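Local coordinates for protein putative polysaccharide deacetylase (Bdellovibrio bacteriovorus HD100, PDB 5JP6) that probably removes acetyl groups from peptidoglycan as a zinc-binding carbohydrate esterase of family 4, at residues V30-V34 with D89-F93; F57-R61 with N101-V106; E94-R98 with K110-L114; G132-K136 with G181-D185. The protein carries 1 engineered substitution. All coordinates share one frame; numbering follows the deposited sequence.

The four contacts trace how an all-helical N-terminal region is assembled and then joined to the deacetylase fold. Interactions 1 and 2, with centres about 15 Å apart, alternate along the chain: helices 24-39 and 53-66 each receive a later piece of the region, and Phe93 of the first touches Phe57 of the second. Interaction 3, its centre about 12 Å from each of theirs, pairs helix 94-98, which in the chain falls between the later segments of interactions 1 and 2, with helix 110-126. Interaction 4 comes last, its centre about 15 Å from that of interaction 3, and leads into the domain of parallel strands that carries the zinc site; a hydrogen bond between Asn95 and Tyr183 connects the two.

Interaction 1 of 4, residues V30-V34 with D89-F93; sequences VRQAV and DLTLF
Phe93 reaches across to the side of helix 24-39, where Val30, Ala33 and Val34 receive it. Its CB leaves the backbone with CG anti to the carbonyl carbon (chi1 -67°), which sends the ring toward the helix. Farther out, CE2 lies 3.9 Å from Val30 CG1 and 4.2 Å from Val34 CG2, the latter at the ring's edge. At the far end, CZ comes to 3.6 Å from Ala33 CB, which approaches obliquely, while the carbonyl oxygen of Val30 sits in the ring plane, 3.9 Å from CZ. The segments thus join the first helix of the all-helical N-terminal region to a part of it more than fifty residues later, and the contact is made by packing, without a hydrogen bond between them. Helix 53-66 adds Pro53 and Phe57 against the same ring. Beside Phe93, Leu92 lays CD2 against the helix backbone, 3.6 Å from Ala33 O, and also meets Ala33 CB. At the C-terminal end of 30-34, Val34 CG1 rests 3.9 Å from Asp89 CG, the valine and aspartate side chains crossing at about a right angle.

Interaction 2 of 4, residues F57-R61 with N101-V106; sequences FANWR and NNRALV
Arg61 and Asn102 supply the polar link between helix 53-66 and the 3-10 turn that leads into helix 103-106, within the N-terminal helical region. Asn102 is the N-cap residue of helix 103-106, yet its side chain makes no capping bond and turns instead to Arg61 and Glu96. The hydrogen bond runs from Arg61 NH1 to Asn102 OD1 at 2.8 Å and is nearly straight, with an N-H...O angle of 165°. Asn102 OD1 lies in the guanidinium plane, whereas the donor is tilted 22° from the carbonyl plane of the amide. The arginine chain is bent at chi3, which brings the guanidinium round to Asn102 OD1. Separately, Arg61 CD passes 3.2 Å from the backbone oxygen of Asn101, and the CB of Asn101 lies over one guanidinium face. The other end of the amide is held as well, because Asn102 ND2 bonds to the backbone oxygen of Glu96; between them, the two bonds fix the rotation of the amide.

The ring of Phe57 meets this amide obliquely, their planes 47° apart and Phe57 CD2 3.4 Å from Asn102 CG. In the apolar packing, Leu105 CD1 settles among three residues of the helix, touching Phe57 CD2, Trp60 CB and Arg61 CG, while Leu78 of helix 71-83 closes on the same leucine. Val106 CG1 stands at the edge of the Phe57 ring, 4.0 Å from Phe57 CE2.

Interaction 3 of 4, residues E94-R98 with K110-L114; sequences ENEIR and KEELL
Glu94 only brushes Leu114 of helix 110-126 through its CG, and its carboxylate holds Arg98, one helical turn later. Ile97 carries the apolar centre of the contact by sending its two branches to different leucines. Its CG2 lies anti to the backbone N and 3.7 Å from Leu114 CD2, the two side chains sliding past each other in opposite directions. Ile97 CD1 instead meets Leu113 CD1 at 3.9 Å, where the side chains cross at about a right angle. The extended chain of Lys110 runs past the end of the short helix, with its CE 3.6 Å from the backbone oxygen of Ile97. Arg98 then lays its guanidinium across Leu114, whose CD2 sits over the centre of one face, 3.9 Å above the plane. That plane is set by a side-on grip on Glu94: NE at 2.9 Å and NH2 at 2.8 Å both bond to OE2, on its anti side, forming a salt bridge. The backbone oxygen of Arg98 accepts from a water, which in turn accepts from Lys110 NZ at 2.7 Å, so the lysine reaches the helix end through solvent.

The two helix segments run roughly antiparallel, 149° between their directions, and are joined through a connection that includes helix 103-106. Arg339 and Asp118 extend the charge network of Glu94 and Arg98, helix 53-66 packs against Glu96, and Tyr183 at the start of helix 183-193 adjoins both Glu94 and Arg98.

Interaction 4 of 4, residues G132-K136 with G181-D185; sequences GHALK and GLYTD
The loop 132-136 passes the start of helix 183-193 with Ala134 and Tyr183 at closest backbone approach, their CA atoms 5.0 Å apart, and the carbonyl oxygens of Ala134 and Leu182 converge on one water. That water donates to both, at 2.9 Å to Ala134 O and 2.8 Å to Leu182 O, linking two acceptors that could not bond to each other. Ala134 CB lies 3.8 Å from Tyr183 CD1, approaching the ring obliquely, and Ala134 O lies in the plane of that ring, at its edge. This helix belongs to the NodB-homology domain of the deacetylase, and follows the strand and loop that bear the zinc ligand Asp177; the tyrosine side chain is about 14 Å from the zinc ion itself. Leu135 lies beside Tyr183 and points the same way, its CD2 at the ring edge 4.1 Å from CE1, while the same methyl meets Leu182 CD1 at 3.9 Å. On the loop side, the backbone N of Leu135 bonds to His133 ND1 nearly in the imidazole plane, and Lys136 CG covers one face of that ring. The hydroxyl of Tyr183 pairs with Asn95 OD1 on helix 94-98, and Arg98 packs against Leu135.

Interaction 1 of 4, residues V30-V34 with D89-F93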
loop_
_atom_site.group_PDB
_atom_site.type_symbol
_atom_site.label_atom_id
_atom_site.label_comp_id
_atom_site.label_asym_id
_atom_site.label_seq_id
_atom_site.Cartn_x
_atom_site.Cartn_y
_atom_site.Cartn_z
ATOM N N VAL A 30 1.817 10.112 -20.160
ATOM C CA VAL A 30 1.415 10.827 -18.934
ATOM C C VAL A 30 -0.119 11.048 -18.886
ATOM O O VAL A 30 -0.805 10.721 -17.888
ATOM C CB VAL A 30 2.153 12.165 -18.748
ATOM C CG1 VAL A 30 1.533 12.958 -17.596
ATOM C CG2 VAL A 30 3.632 11.923 -18.487
ATOM N N ARG A 31 -0.655 11.576 -19.971
ATOM C CA ARG A 31 -2.099 11.749 -20.088
ATOM C C ARG A 31 -2.853 10.405 -19.978
ATOM O O ARG A 31 -3.918 10.348 -19.382
ATOM C CB ARG A 31 -2.452 12.497 -21.380
ATOM C CG ARG A 31 -2.198 13.993 -21.286
ATOM C CD ARG A 31 -2.697 14.691 -22.539
ATOM N NE ARG A 31 -1.882 14.275 -23.674
ATOM C CZ ARG A 31 -0.673 14.753 -23.936
ATOM N NH1 ARG A 31 -0.134 15.703 -23.160
ATOM N NH2 ARG A 31 -0.003 14.283 -24.986
ATOM N N GLN A 32 -2.277 9.324 -20.507
ATOM C CA GLN A 32 -2.912 7.993 -20.463
ATOM C C GLN A 32 -3.019 7.403 -19.041
ATOM O O GLN A 32 -4.017 6.759 -18.656
ATOM C CB GLN A 32 -2.167 7.015 -21.364
ATOM C CG GLN A 32 -2.881 5.675 -21.475
ATOM C CD GLN A 32 -2.106 4.653 -22.261
ATOM O OE1 GLN A 32 -1.008 4.926 -22.734
ATOM N NE2 GLN A 32 -2.670 3.452 -22.395
ATOM N N ALA A 33 -1.995 7.639 -18.258
ATOM C CA ALA A 33 -2.010 7.214 -16.846
ATOM C C ALA A 33 -3.188 7.855 -16.104
ATOM O O ALA A 33 -3.965 7.207 -15.398
ATOM C CB ALA A 33 -0.712 7.606 -16.184
ATOM N N VAL A 34 -3.308 9.157 -16.297
ATOM C CA VAL A 34 -4.366 9.938 -15.664
ATOM C C VAL A 34 -5.746 9.443 -16.145
ATOM O O VAL A 34 -6.656 9.191 -15.325
ATOM C CB VAL A 34 -4.186 11.445 -15.944
ATOM C CG1 VAL A 34 -5.364 12.239 -15.403
ATOM C CG2 VAL A 34 -2.899 11.949 -15.318
ATOM N N ASP A 89 -3.832 15.780 -10.044
ATOM C CA ASP A 89 -3.435 14.718 -10.958
ATOM C C ASP A 89 -1.961 14.340 -10.857
ATOM O O ASP A 89 -1.594 13.144 -11.002
ATOM C CB ASP A 89 -3.762 15.086 -12.392
ATOM C CG ASP A 89 -5.229 15.057 -12.655
ATOM O OD1 ASP A 89 -5.938 14.238 -12.003
ATOM O OD2 ASP A 89 -5.720 15.898 -13.439
ATOM N N LEU A 90 -1.138 15.335 -10.583
ATOM C CA LEU A 90 0.280 15.110 -10.404
ATOM C C LEU A 90 0.545 14.101 -9.242
ATOM O O LEU A 90 1.531 13.342 -9.269
ATOM C CB LEU A 90 1.016 16.428 -10.160
ATOM C CG LEU A 90 2.537 16.364 -10.026
ATOM C CD1 LEU A 90 3.183 15.798 -11.287
ATOM C CD2 LEU A 90 3.058 17.772 -9.719
ATOM N N THR A 91 -0.358 14.070 -8.259
ATOM C CA THR A 91 -0.194 13.126 -7.146
ATOM C C THR A 91 -0.082 11.672 -7.608
ATOM O O THR A 91 0.495 10.845 -6.910
ATOM C CB THR A 91 -1.253 13.239 -6.018
ATOM O OG1 THR A 91 -2.546 12.821 -6.471
ATOM C CG2 THR A 91 -1.290 14.665 -5.480
ATOM N N LEU A 92 -0.631 11.357 -8.778
ATOM C CA LEU A 92 -0.531 10.006 -9.327
ATOM C C LEU A 92 0.938 9.587 -9.563
ATOM O O LEU A 92 1.251 8.406 -9.549
ATOM C CB LEU A 92 -1.323 9.920 -10.634
ATOM C CG LEU A 92 -1.506 8.548 -11.243
ATOM C CD1 LEU A 92 -2.304 7.611 -10.341
ATOM C CD2 LEU A 92 -2.214 8.689 -12.582
ATOM N N PHE A 93 1.795 10.570 -9.839
ATOM C CA PHE A 93 3.201 10.342 -10.158
ATOM C C PHE A 93 4.137 10.639 -8.996
ATOM O O PHE A 93 5.342 10.570 -9.143
ATOM C CB PHE A 93 3.578 11.221 -11.358
ATOM C CG PHE A 93 2.910 10.827 -12.622
ATOM C CD1 PHE A 93 3.476 9.842 -13.440
ATOM C CD2 PHE A 93 1.703 11.434 -13.005
ATOM C CE1 PHE A 93 2.844 9.453 -14.606
ATOM C CE2 PHE A 93 1.091 11.053 -14.190
ATOM C CZ PHE A 93 1.656 10.054 -14.976
#

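Interaction 2 of 4, residues F57-R61 with N101-V106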
loop_
_atom_site.group_PDB
_atom_site.type_symbol
_atom_site.label_atom_id
_atom_site.label_comp_id
_atom_site.label_asym_id
_atom_site.label_seq_id
_atom_site.Cartn_x
_atom_site.Cartn_y
_atom_site.Cartn_z
ATOM N N PHE A 57 7.766 4.586 -15.632
ATOM C CA PHE A 57 9.110 5.024 -15.206
ATOM C C PHE A 57 10.143 3.899 -15.304
ATOM O O PHE A 57 11.285 4.183 -15.633
ATOM C CB PHE A 57 9.117 5.661 -13.802
ATOM C CG PHE A 57 8.874 7.140 -13.789
ATOM C CD1 PHE A 57 7.544 7.570 -13.930
ATOM C CD2 PHE A 57 9.867 8.082 -13.668
ATOM C CE1 PHE A 57 7.248 8.926 -13.922
ATOM C CE2 PHE A 57 9.558 9.430 -13.663
ATOM C CZ PHE A 57 8.246 9.841 -13.790
ATOM N N ALA A 58 9.758 2.640 -15.068
ATOM C CA ALA A 58 10.710 1.555 -15.264
ATOM C C ALA A 58 11.140 1.535 -16.735
ATOM O O ALA A 58 12.321 1.416 -17.068
ATOM C CB ALA A 58 10.126 0.220 -14.854
ATOM N N ASN A 59 10.192 1.695 -17.638
ATOM C CA ASN A 59 10.542 1.716 -19.051
ATOM C C ASN A 59 11.371 2.938 -19.417
ATOM O O ASN A 59 12.323 2.821 -20.169
ATOM C CB ASN A 59 9.296 1.690 -19.916
ATOM C CG ASN A 59 9.632 1.750 -21.394
ATOM O OD1 ASN A 59 10.283 0.847 -21.943
ATOM N ND2 ASN A 59 9.259 2.831 -22.032
ATOM N N TRP A 60 11.015 4.108 -18.885
ATOM C CA TRP A 60 11.810 5.321 -19.145
ATOM C C TRP A 60 13.229 5.203 -18.589
ATOM O O TRP A 60 14.166 5.658 -19.217
ATOM C CB TRP A 60 11.119 6.610 -18.635
ATOM C CG TRP A 60 9.906 6.955 -19.446
ATOM C CD1 TRP A 60 9.745 6.776 -20.812
ATOM C CD2 TRP A 60 8.705 7.562 -18.984
ATOM N NE1 TRP A 60 8.513 7.208 -21.199
ATOM C CE2 TRP A 60 7.843 7.688 -20.107
ATOM C CE3 TRP A 60 8.256 7.999 -17.735
ATOM C CZ2 TRP A 60 6.568 8.244 -20.019
ATOM C CZ3 TRP A 60 6.992 8.549 -17.651
ATOM C CH2 TRP A 60 6.149 8.667 -18.787
ATOM N N ARG A 61 13.399 4.583 -17.428
ATOM C CA ARG A 61 14.745 4.372 -16.937
ATOM C C ARG A 61 15.530 3.511 -17.918
ATOM O O ARG A 61 16.708 3.772 -18.143
ATOM C CB ARG A 61 14.763 3.733 -15.558
ATOM C CG ARG A 61 14.330 4.633 -14.440
ATOM C CD ARG A 61 14.665 4.085 -13.063
ATOM N NE ARG A 61 14.179 2.732 -12.861
ATOM C CZ ARG A 61 12.957 2.422 -12.417
ATOM N NH1 ARG A 61 12.054 3.368 -12.159
ATOM N NH2 ARG A 61 12.618 1.154 -12.259
ATOM N N ASN A 101 15.560 6.086 -7.621
ATOM C CA ASN A 101 15.924 5.393 -8.873
ATOM C C ASN A 101 15.641 6.256 -10.101
ATOM O O ASN A 101 16.296 6.079 -11.123
ATOM C CB ASN A 101 15.256 4.047 -9.008
ATOM C CG ASN A 101 15.864 3.007 -8.089
ATOM O OD1 ASN A 101 17.018 3.139 -7.596
ATOM N ND2 ASN A 101 15.114 1.969 -7.863
ATOM N N ASN A 102 14.721 7.202 -9.968
ATOM C CA ASN A 102 14.306 8.064 -11.078
ATOM C C ASN A 102 15.005 9.439 -11.070
ATOM O O ASN A 102 14.659 10.337 -11.853
ATOM C CB ASN A 102 12.790 8.272 -11.024
ATOM C CG ASN A 102 12.038 7.011 -11.301
ATOM O OD1 ASN A 102 12.476 6.184 -12.135
ATOM N ND2 ASN A 102 10.921 6.831 -10.622
ATOM N N ARG A 103 16.012 9.565 -10.212
ATOM C CA ARG A 103 16.661 10.853 -9.941
ATOM C C ARG A 103 17.067 11.557 -11.230
ATOM O O ARG A 103 16.839 12.779 -11.390
ATOM C CB ARG A 103 17.885 10.671 -9.008
ATOM C CG ARG A 103 18.578 11.979 -8.667
ATOM C CD ARG A 103 20.039 11.819 -8.269
ATOM N NE ARG A 103 20.854 11.172 -9.317
ATOM C CZ ARG A 103 21.196 11.716 -10.496
ATOM N NH1 ARG A 103 20.792 12.947 -10.850
ATOM N NH2 ARG A 103 21.940 11.011 -11.339
ATOM N N ALA A 104 17.718 10.827 -12.148
ATOM C CA ALA A 104 18.228 11.484 -13.371
ATOM C C ALA A 104 17.131 11.923 -14.313
ATOM O O ALA A 104 17.299 12.874 -15.073
ATOM C CB ALA A 104 19.205 10.596 -14.096
ATOM N N LEU A 105 16.013 11.216 -14.287
ATOM C CA LEU A 105 14.869 11.587 -15.124
ATOM C C LEU A 105 14.214 12.891 -14.706
ATOM O O LEU A 105 13.760 13.670 -15.557
ATOM C CB LEU A 105 13.818 10.487 -15.135
ATOM C CG LEU A 105 14.151 9.214 -15.902
ATOM C CD1 LEU A 105 13.126 8.123 -15.663
ATOM C CD2 LEU A 105 14.249 9.452 -17.379
ATOM N N VAL A 106 14.144 13.123 -13.400
ATOM C CA VAL A 106 13.350 14.248 -12.839
ATOM C C VAL A 106 14.181 15.338 -12.168
ATOM O O VAL A 106 13.615 16.291 -11.643
ATOM C CB VAL A 106 12.230 13.770 -11.888
ATOM C CG1 VAL A 106 11.262 12.875 -12.645
ATOM C CG2 VAL A 106 12.810 13.109 -10.636
#

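Interaction 3 of 4, residues E94-R98 with K110-L114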
loop_
_atom_site.group_PDB
_atom_site.type_symbol
_atom_site.label_atom_id
_atom_site.label_comp_id
_atom_site.label_asym_id
_atom_site.label_seq_id
_atom_site.Cartn_x
_atom_site.Cartn_y
_atom_site.Cartn_z
ATOM N N GLU A 94 3.583 11.008 -7.844
ATOM C CA GLU A 94 4.405 11.446 -6.714
ATOM C C GLU A 94 5.416 10.387 -6.312
ATOM O O GLU A 94 6.584 10.708 -6.047
ATOM C CB GLU A 94 3.528 11.784 -5.519
ATOM C CG GLU A 94 4.276 12.221 -4.283
ATOM C CD GLU A 94 3.391 12.747 -3.185
ATOM O OE1 GLU A 94 2.161 12.604 -3.259
ATOM O OE2 GLU A 94 4.008 13.291 -2.202
ATOM N N ASN A 95 4.988 9.126 -6.213
ATOM C CA ASN A 95 5.935 8.112 -5.745
ATOM C C ASN A 95 7.096 7.975 -6.715
ATOM O O ASN A 95 8.239 7.814 -6.307
ATOM C CB ASN A 95 5.260 6.763 -5.567
ATOM C CG ASN A 95 4.419 6.704 -4.338
ATOM O OD1 ASN A 95 4.104 7.727 -3.728
ATOM N ND2 ASN A 95 4.099 5.491 -3.923
ATOM N N GLU A 96 6.802 8.089 -8.008
ATOM C CA GLU A 96 7.881 7.971 -9.003
ATOM C C GLU A 96 8.815 9.179 -8.925
ATOM O O GLU A 96 10.024 9.041 -9.067
ATOM C CB GLU A 96 7.326 7.786 -10.409
ATOM C CG GLU A 96 6.585 6.482 -10.606
ATOM C CD GLU A 96 7.372 5.282 -10.163
ATOM O OE1 GLU A 96 8.565 5.169 -10.577
ATOM O OE2 GLU A 96 6.782 4.437 -9.456
ATOM N N ILE A 97 8.252 10.367 -8.658
ATOM C CA ILE A 97 9.079 11.557 -8.565
ATOM C C ILE A 97 9.997 11.502 -7.325
ATOM O O ILE A 97 11.162 11.954 -7.368
ATOM C CB ILE A 97 8.217 12.827 -8.546
ATOM C CG1 ILE A 97 7.457 12.974 -9.867
ATOM C CG2 ILE A 97 9.026 14.068 -8.214
ATOM C CD1 ILE A 97 6.196 13.816 -9.773
ATOM N N ARG A 98 9.480 10.913 -6.248
ATOM C CA ARG A 98 10.255 10.768 -5.001
ATOM C C ARG A 98 11.304 9.642 -5.076
ATOM O O ARG A 98 12.294 9.671 -4.321
ATOM C CB ARG A 98 9.338 10.527 -3.798
ATOM C CG ARG A 98 8.475 11.722 -3.443
ATOM C CD ARG A 98 7.699 11.499 -2.153
ATOM N NE ARG A 98 6.794 12.585 -1.879
ATOM C CZ ARG A 98 7.147 13.776 -1.391
ATOM N NH1 ARG A 98 8.408 14.005 -1.012
ATOM N NH2 ARG A 98 6.271 14.749 -1.337
ATOM N N LYS A 110 12.351 18.226 -10.059
ATOM C CA LYS A 110 11.854 17.495 -8.891
ATOM C C LYS A 110 11.312 18.425 -7.785
ATOM O O LYS A 110 10.197 18.228 -7.274
ATOM C CB LYS A 110 12.963 16.608 -8.333
ATOM C CG LYS A 110 12.498 15.694 -7.215
ATOM C CD LYS A 110 13.642 14.900 -6.657
ATOM C CE LYS A 110 13.212 14.112 -5.423
ATOM N NZ LYS A 110 14.325 13.361 -4.806
ATOM N N GLU A 111 12.100 19.443 -7.436
ATOM C CA GLU A 111 11.721 20.348 -6.338
ATOM C C GLU A 111 10.396 21.053 -6.658
ATOM O O GLU A 111 9.505 21.175 -5.800
ATOM C CB GLU A 111 12.839 21.346 -6.074
ATOM C CG GLU A 111 12.590 22.225 -4.860
ATOM C CD GLU A 111 13.707 23.227 -4.585
ATOM O OE1 GLU A 111 14.647 23.333 -5.403
ATOM O OE2 GLU A 111 13.632 23.914 -3.541
ATOM N N GLU A 112 10.233 21.472 -7.906
ATOM C CA GLU A 112 9.047 22.206 -8.307
ATOM C C GLU A 112 7.821 21.294 -8.279
ATOM O O GLU A 112 6.744 21.688 -7.848
ATOM C CB GLU A 112 9.228 22.791 -9.720
ATOM C CG GLU A 112 10.246 23.919 -9.815
ATOM C CD GLU A 112 11.746 23.503 -9.745
ATOM O OE1 GLU A 112 12.140 22.298 -9.892
ATOM O OE2 GLU A 112 12.577 24.440 -9.555
ATOM N N LEU A 113 7.983 20.071 -8.786
ATOM C CA LEU A 113 6.879 19.110 -8.780
ATOM C C LEU A 113 6.467 18.758 -7.358
ATOM O O LEU A 113 5.276 18.717 -7.040
ATOM C CB LEU A 113 7.241 17.832 -9.560
ATOM C CG LEU A 113 7.448 18.055 -11.086
ATOM C CD1 LEU A 113 7.930 16.749 -11.747
ATOM C CD2 LEU A 113 6.173 18.549 -11.770
ATOM N N LEU A 114 7.448 18.523 -6.498
ATOM C CA LEU A 114 7.116 18.120 -5.151
ATOM C C LEU A 114 6.495 19.319 -4.393
ATOM O O LEU A 114 5.631 19.121 -3.541
ATOM C CB LEU A 114 8.286 17.477 -4.409
ATOM C CG LEU A 114 8.745 16.126 -4.980
ATOM C CD1 LEU A 114 9.903 15.598 -4.136
ATOM C CD2 LEU A 114 7.576 15.132 -5.036
HETATM O O HOH W 1 13.066 11.785 -2.940
#

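Interaction 4 of 4, residues G132-K136 with G181-D185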
loop_
_atom_site.group_PDB
_atom_site.type_symbol
_atom_site.label_atom_id
_atom_site.label_comp_id
_atom_site.label_asym_id
_atom_site.label_seq_id
_atom_site.Cartn_x
_atom_site.Cartn_y
_atom_site.Cartn_z
ATOM N N GLY A 132 -3.745 14.984 9.033
ATOM C CA GLY A 132 -2.589 14.148 9.051
ATOM C C GLY A 132 -1.471 14.762 8.236
ATOM O O GLY A 132 -1.584 15.891 7.816
ATOM N N HIS A 133 -0.366 14.045 8.108
ATOM C CA HIS A 133 0.747 14.472 7.304
ATOM C C HIS A 133 1.595 13.262 6.994
ATOM O O HIS A 133 2.143 12.639 7.910
ATOM C CB HIS A 133 1.622 15.497 8.006
ATOM C CG HIS A 133 2.310 16.406 7.062
ATOM N ND1 HIS A 133 3.117 15.946 6.049
ATOM C CD2 HIS A 133 2.308 17.754 6.970
ATOM C CE1 HIS A 133 3.564 16.975 5.354
ATOM N NE2 HIS A 133 3.090 18.087 5.899
ATOM N N ALA A 134 1.746 12.973 5.708
ATOM C CA ALA A 134 2.491 11.799 5.316
ATOM C C ALA A 134 3.994 11.963 5.395
ATOM O O ALA A 134 4.700 10.976 5.323
ATOM C CB ALA A 134 2.130 11.382 3.916
ATOM N N LEU A 135 4.482 13.204 5.449
ATOM C CA LEU A 135 5.900 13.489 5.265
ATOM C C LEU A 135 6.626 13.816 6.562
ATOM O O LEU A 135 7.879 13.819 6.606
ATOM C CB LEU A 135 6.144 14.641 4.302
ATOM C CG LEU A 135 5.461 14.589 2.993
ATOM C CD1 LEU A 135 5.902 15.788 2.165
ATOM C CD2 LEU A 135 5.737 13.270 2.279
ATOM N N LYS A 136 5.872 14.213 7.583
ATOM C CA LYS A 136 6.501 14.613 8.831
ATOM C C LYS A 136 5.680 14.195 10.004
ATOM O O LYS A 136 4.490 13.893 9.867
ATOM C CB LYS A 136 6.726 16.099 8.881
ATOM C CG LYS A 136 5.471 16.924 9.025
ATOM C CD LYS A 136 5.827 18.422 9.164
ATOM C CE LYS A 136 5.554 19.161 7.865
ATOM N NZ LYS A 136 6.424 18.697 6.751
ATOM N N GLY A 181 9.331 4.607 2.330
ATOM C CA GLY A 181 10.304 5.285 3.147
ATOM C C GLY A 181 9.809 6.422 4.025
ATOM O O GLY A 181 10.466 6.751 5.009
ATOM N N LEU A 182 8.643 6.989 3.677
ATOM C CA LEU A 182 8.017 8.048 4.450
ATOM C C LEU A 182 6.617 7.725 4.925
ATOM O O LEU A 182 6.322 7.912 6.104
ATOM C CB LEU A 182 7.910 9.321 3.603
ATOM C CG LEU A 182 9.206 10.000 3.225
ATOM C CD1 LEU A 182 8.973 11.141 2.222
ATOM C CD2 LEU A 182 9.893 10.504 4.494
ATOM N N TYR A 183 5.752 7.249 4.020
ATOM C CA TYR A 183 4.332 7.223 4.356
ATOM C C TYR A 183 3.985 6.179 5.403
ATOM O O TYR A 183 3.037 6.368 6.188
ATOM C CB TYR A 183 3.438 7.022 3.137
ATOM C CG TYR A 183 3.838 7.745 1.868
ATOM C CD1 TYR A 183 4.377 9.034 1.854
ATOM C CD2 TYR A 183 3.594 7.133 0.649
ATOM C CE1 TYR A 183 4.734 9.639 0.654
ATOM C CE2 TYR A 183 3.934 7.726 -0.546
ATOM C CZ TYR A 183 4.510 8.992 -0.536
ATOM O OH TYR A 183 4.889 9.565 -1.734
ATOM N N THR A 184 4.713 5.078 5.395
ATOM C CA THR A 184 4.418 4.016 6.319
ATOM C C THR A 184 4.586 4.497 7.764
ATOM O O THR A 184 3.759 4.184 8.625
ATOM C CB THR A 184 5.295 2.762 6.007
ATOM O OG1 THR A 184 4.974 2.290 4.704
ATOM C CG2 THR A 184 5.043 1.677 7.034
ATOM N N ASP A 185 5.652 5.274 8.025
ATOM C CA ASP A 185 5.870 5.806 9.367
ATOM C C ASP A 185 4.685 6.716 9.763
ATOM O O ASP A 185 4.288 6.724 10.908
ATOM C CB ASP A 185 7.221 6.519 9.481
ATOM C CG ASP A 185 8.380 5.573 9.503
ATOM O OD1 ASP A 185 8.350 4.634 10.305
ATOM O OD2 ASP A 185 9.315 5.774 8.651
HETATM O O HOH W 2 6.512 10.313 7.492
#